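Uncharacterized protein (Legionella pneumophila subsp. pneumophila, PDB 4WRP) is of unknown function but is probably an effector, this chain being its helical C-terminal domain of the DUF5617 family. Local coordinates at residues E11-A16 and D95-L100; D46-G51 and R69-V74. All coordinates share one frame; numbering follows the deposited sequence.

Both contacts belong to one small all-helical domain, their centres about 13 Å apart. Interaction 1 joins helix 6-21 to the end of helix 90-98, and interaction 2 joins the end of helix 34-49 to helix 68-83. Along the chain the second is nested inside the loop closed by the first, with the order 11-16, 46-51, 69-74, 95-100. The two meet directly at Trp13, whose indole packs against the rings of Tyr48 and His71, and at Leu100, which touches His71 and Val74. One shared aromatic and aliphatic interior thus ties the N-terminal helix of the domain to helices 34-49, 68-83 and 90-98, which follow it.

Interaction 1: residues E11-A16 and D95-L100; sequences ELWRNA and DRLDNL
Trp13 and Leu97 form the buried side of a helix-helix contact within the all-helical DUF5617 domain, where helix 6-21 packs against the C-terminal turn of helix 90-98. The apolar touch is slight: CH2 at the far rim of the Trp13 indole meets the Leu97 methyl CD2 at 3.9 Å, the two side chains crossing at a slant. With CG anti to the backbone N (chi1 -178°), the indole of Trp13 reaches inward, where Trp56 and Phe17 stack on it and Leu45 of helix 34-49 packs alongside. Leu97 also touches Phe17, Leu45 and Ile78, so the dense part of the interface continues into the interior of the domain.

The partly exposed side is polar. Here Arg14 and Glu11 each have two conformers, and in the one described for each, Arg14 lies between two carboxylates in a salt-bridge network that is to that extent doubtful. In this pair Arg14 NH2 would donate to Glu11 OE2, one helical turn earlier, at 2.7 Å, while NE makes a weak bond to the same oxygen. The bend at chi3 swings the guanidinium so that NH1 faces Asp98, whose carboxylate plane is only 15° from its own. The two acids probably balance the arginine's charge jointly. In this conformer Arg14 NH1 donates to Asp98 OD1 at 2.7 Å, on the syn side of the carboxylate, with an N-H...O angle of only 135°.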
# COMPACT_ATOMS: atom_id res chain seq x y z
N GLU A 11 1.87 8.02 -1.19
CA GLU A 11 0.97 9.14 -0.89
C GLU A 11 -0.13 9.30 -1.97
O GLU A 11 -1.30 9.47 -1.66
CB GLU A 11 1.75 10.44 -0.75
CG GLU A 11 0.82 11.56 -0.37
CD GLU A 11 -0.17 11.11 0.70
OE1 GLU A 11 -1.40 11.26 0.47
OE2 GLU A 11 0.28 10.56 1.76
N LEU A 12 0.25 9.20 -3.24
CA LEU A 12 -0.74 9.24 -4.32
C LEU A 12 -1.71 8.09 -4.16
O LEU A 12 -2.94 8.26 -4.30
CB LEU A 12 -0.10 9.10 -5.72
CG LEU A 12 0.80 10.18 -6.27
CD1 LEU A 12 1.03 9.82 -7.73
CD2 LEU A 12 0.21 11.60 -6.11
N TRP A 13 -1.18 6.90 -3.86
CA TRP A 13 -2.01 5.74 -3.68
C TRP A 13 -3.01 5.92 -2.53
O TRP A 13 -4.19 5.51 -2.63
CB TRP A 13 -1.18 4.50 -3.46
CG TRP A 13 -1.97 3.27 -3.33
CD1 TRP A 13 -2.26 2.36 -4.32
CD2 TRP A 13 -2.57 2.75 -2.12
NE1 TRP A 13 -3.01 1.34 -3.80
CE2 TRP A 13 -3.22 1.56 -2.46
CE3 TRP A 13 -2.61 3.19 -0.79
CZ2 TRP A 13 -3.91 0.81 -1.53
CZ3 TRP A 13 -3.31 2.44 0.13
CH2 TRP A 13 -3.94 1.27 -0.24
N ARG A 14 -2.55 6.54 -1.45
CA ARG A 14 -3.40 6.76 -0.29
C ARG A 14 -4.60 7.65 -0.64
O ARG A 14 -5.72 7.40 -0.19
CB ARG A 14 -2.59 7.40 0.84
CG ARG A 14 -1.87 6.42 1.76
CD ARG A 14 -1.67 7.05 3.15
NE ARG A 14 -1.48 8.47 3.01
CZ ARG A 14 -1.90 9.40 3.86
NH1 ARG A 14 -2.51 9.09 5.00
NH2 ARG A 14 -1.68 10.66 3.57
N ASN A 15 -4.35 8.71 -1.40
CA ASN A 15 -5.38 9.64 -1.81
C ASN A 15 -6.41 8.96 -2.69
O ASN A 15 -7.61 9.16 -2.49
CB ASN A 15 -4.77 10.86 -2.47
CG ASN A 15 -3.74 11.54 -1.58
OD1 ASN A 15 -2.70 12.04 -2.05
ND2 ASN A 15 -4.00 11.53 -0.27
N ALA A 16 -5.95 8.07 -3.57
CA ALA A 16 -6.84 7.27 -4.41
C ALA A 16 -7.69 6.34 -3.53
O ALA A 16 -8.89 6.20 -3.69
CB ALA A 16 -6.04 6.45 -5.45
N ASP A 95 -4.55 1.55 9.34
CA ASP A 95 -3.22 1.96 9.85
C ASP A 95 -2.10 1.19 9.16
O ASP A 95 -1.06 1.76 8.88
CB ASP A 95 -3.09 1.77 11.37
CG ASP A 95 -3.88 2.86 12.18
OD1 ASP A 95 -4.07 3.97 11.65
OD2 ASP A 95 -4.27 2.60 13.33
N ARG A 96 -2.30 -0.10 8.93
CA ARG A 96 -1.31 -0.88 8.21
C ARG A 96 -1.08 -0.28 6.84
O ARG A 96 0.06 -0.09 6.42
CB ARG A 96 -1.74 -2.36 8.11
CG ARG A 96 -0.83 -3.23 7.25
CD ARG A 96 0.45 -3.72 7.98
NE ARG A 96 1.14 -4.77 7.20
CZ ARG A 96 2.12 -4.61 6.31
NH1 ARG A 96 2.73 -3.45 6.05
NH2 ARG A 96 2.55 -5.69 5.65
N LEU A 97 -2.17 0.05 6.12
CA LEU A 97 -2.05 0.61 4.78
C LEU A 97 -1.38 1.96 4.81
O LEU A 97 -0.51 2.28 3.98
CB LEU A 97 -3.40 0.68 4.08
CG LEU A 97 -4.03 -0.66 3.78
CD1 LEU A 97 -5.52 -0.50 3.54
CD2 LEU A 97 -3.36 -1.32 2.57
N ASP A 98 -1.71 2.71 5.83
CA ASP A 98 -1.20 4.07 5.94
C ASP A 98 0.30 4.06 6.01
O ASP A 98 0.96 4.79 5.30
CB ASP A 98 -1.73 4.68 7.23
CG ASP A 98 -2.03 6.13 7.11
OD1 ASP A 98 -1.62 6.74 6.09
OD2 ASP A 98 -2.68 6.65 8.06
N ASN A 99 0.83 3.12 6.79
CA ASN A 99 2.24 3.08 7.15
C ASN A 99 3.10 2.08 6.36
O ASN A 99 4.22 1.77 6.79
CB ASN A 99 2.28 2.73 8.64
CG ASN A 99 1.73 3.87 9.49
OD1 ASN A 99 2.26 4.95 9.45
ND2 ASN A 99 0.70 3.62 10.24
N LEU A 100 2.60 1.58 5.24
CA LEU A 100 3.28 0.49 4.56
C LEU A 100 4.58 0.96 3.92
O LEU A 100 5.45 0.14 3.64
CB LEU A 100 2.39 -0.25 3.55
CG LEU A 100 1.99 0.47 2.28
CD1 LEU A 100 3.12 0.47 1.28
CD2 LEU A 100 0.74 -0.16 1.70

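Interaction 2: residues D46-G51 and R69-V74; sequences DDYTKG and RHHVKV
Tyr48, near the end of helix 34-49, reaches across to His71 and Val72 of helix 68-83. Its CB points toward that helix, and CG lies anti to the backbone N (chi1 175°), carrying the ring over the gap between the backbones. Along one side of the ring, CD2 comes to 4.1 Å from Val72 CG2, then CE2 closes on the same methyl at 3.5 Å, with CZ almost as near. At the tip, OH is hydrogen-bonded to His71 ND1 at 2.7 Å; either atom could be the donor. The tyrosine and imidazole rings meet rim to rim with planes at 85°, and Tyr48 CE2 lies in the imidazole plane at its edge.

The other methyl of Val72, CG1, packs on Thr49 CA at 3.9 Å. Thr49 OG1 is bonded back to Asp46 O at 2.7 Å, which fixes the side chain's rotation and sets CG2 near Val72 O.

The buried polar atoms have further partners in helix 6-21: Tyr48 OH is also hydrogen-bonded to Tyr9 OH, and His71 NE2 to His10 ND1. This chain of bonds joins three helices of the domain, with helix 6-21 contributing Trp13 against both rings and helix 68-83 adding Val75 beside Tyr48 and Thr49.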
# COMPACT_ATOMS: atom_id res chain seq x y z
N ASP A 46 -7.66 -6.20 -3.33
CA ASP A 46 -7.44 -7.32 -4.26
C ASP A 46 -7.55 -6.85 -5.70
O ASP A 46 -6.73 -7.18 -6.52
CB ASP A 46 -8.43 -8.44 -3.96
CG ASP A 46 -8.05 -9.77 -4.65
OD1 ASP A 46 -6.85 -10.12 -4.80
OD2 ASP A 46 -8.98 -10.47 -5.04
N ASP A 47 -8.55 -6.02 -5.99
CA ASP A 47 -8.71 -5.46 -7.33
C ASP A 47 -7.45 -4.69 -7.73
O ASP A 47 -6.96 -4.84 -8.85
CB ASP A 47 -9.99 -4.59 -7.40
CG ASP A 47 -10.18 -3.97 -8.76
OD1 ASP A 47 -10.17 -4.76 -9.74
OD2 ASP A 47 -10.32 -2.71 -8.84
N TYR A 48 -6.87 -3.96 -6.79
CA TYR A 48 -5.61 -3.24 -7.04
C TYR A 48 -4.47 -4.16 -7.47
O TYR A 48 -3.72 -3.81 -8.35
CB TYR A 48 -5.18 -2.45 -5.81
CG TYR A 48 -3.85 -1.76 -5.87
CD1 TYR A 48 -3.64 -0.67 -6.71
CD2 TYR A 48 -2.81 -2.19 -5.07
CE1 TYR A 48 -2.44 -0.01 -6.75
CE2 TYR A 48 -1.57 -1.56 -5.12
CZ TYR A 48 -1.40 -0.45 -5.94
OH TYR A 48 -0.18 0.17 -5.97
N THR A 49 -4.37 -5.32 -6.85
CA THR A 49 -3.26 -6.24 -7.16
C THR A 49 -3.52 -7.01 -8.45
O THR A 49 -2.67 -7.74 -8.88
CB THR A 49 -3.06 -7.25 -6.03
OG1 THR A 49 -4.23 -8.06 -5.96
CG2 THR A 49 -2.83 -6.53 -4.67
N LYS A 50 -4.70 -6.86 -9.06
CA LYS A 50 -5.05 -7.57 -10.26
C LYS A 50 -5.20 -6.58 -11.40
O LYS A 50 -5.89 -6.85 -12.33
CB LYS A 50 -6.37 -8.32 -10.07
CG LYS A 50 -6.31 -9.48 -9.09
CD LYS A 50 -7.70 -10.03 -8.82
CE LYS A 50 -7.67 -11.48 -8.33
NZ LYS A 50 -7.01 -11.75 -7.01
N GLY A 51 -4.60 -5.40 -11.30
CA GLY A 51 -4.65 -4.44 -12.41
C GLY A 51 -5.65 -3.33 -12.26
O GLY A 51 -5.65 -2.42 -13.08
N ARG A 69 4.91 -1.82 -9.19
CA ARG A 69 5.18 -3.22 -9.07
C ARG A 69 5.46 -3.62 -7.62
O ARG A 69 4.86 -4.56 -7.11
CB ARG A 69 6.33 -3.64 -9.97
CG ARG A 69 6.50 -5.14 -9.95
CD ARG A 69 7.61 -5.51 -10.89
NE ARG A 69 8.35 -6.68 -10.44
CZ ARG A 69 8.58 -7.76 -11.18
NH1 ARG A 69 9.29 -8.77 -10.67
NH2 ARG A 69 8.12 -7.83 -12.42
N HIS A 70 6.36 -2.91 -6.95
CA HIS A 70 6.68 -3.28 -5.61
C HIS A 70 5.51 -2.92 -4.68
O HIS A 70 5.25 -3.62 -3.71
CB HIS A 70 7.91 -2.55 -5.13
CG HIS A 70 8.29 -2.92 -3.74
ND1 HIS A 70 8.83 -4.15 -3.42
CD2 HIS A 70 8.20 -2.24 -2.58
CE1 HIS A 70 9.08 -4.20 -2.13
NE2 HIS A 70 8.68 -3.06 -1.59
N HIS A 71 4.80 -1.84 -4.98
CA HIS A 71 3.70 -1.43 -4.11
C HIS A 71 2.58 -2.46 -4.13
O HIS A 71 2.07 -2.84 -3.10
CB HIS A 71 3.20 -0.09 -4.52
CG HIS A 71 2.28 0.52 -3.52
ND1 HIS A 71 0.93 0.31 -3.56
CD2 HIS A 71 2.50 1.36 -2.48
CE1 HIS A 71 0.35 0.96 -2.57
NE2 HIS A 71 1.28 1.62 -1.91
N VAL A 72 2.26 -2.95 -5.32
CA VAL A 72 1.35 -4.07 -5.51
C VAL A 72 1.82 -5.31 -4.73
O VAL A 72 1.02 -5.93 -4.05
CB VAL A 72 1.14 -4.34 -7.01
CG1 VAL A 72 0.57 -5.73 -7.33
CG2 VAL A 72 0.26 -3.23 -7.58
N LYS A 73 3.11 -5.66 -4.80
CA LYS A 73 3.65 -6.75 -3.97
C LYS A 73 3.34 -6.54 -2.47
O LYS A 73 2.89 -7.46 -1.80
CB LYS A 73 5.13 -6.89 -4.18
CG LYS A 73 5.74 -8.25 -3.90
CD LYS A 73 5.95 -8.59 -2.42
CE LYS A 73 6.98 -7.71 -1.71
NZ LYS A 73 7.14 -8.06 -0.26
N VAL A 74 3.58 -5.35 -1.93
CA VAL A 74 3.28 -5.10 -0.52
C VAL A 74 1.78 -5.24 -0.23
O VAL A 74 1.39 -5.89 0.75
CB VAL A 74 3.83 -3.71 -0.09
CG1 VAL A 74 3.49 -3.42 1.37
CG2 VAL A 74 5.36 -3.72 -0.30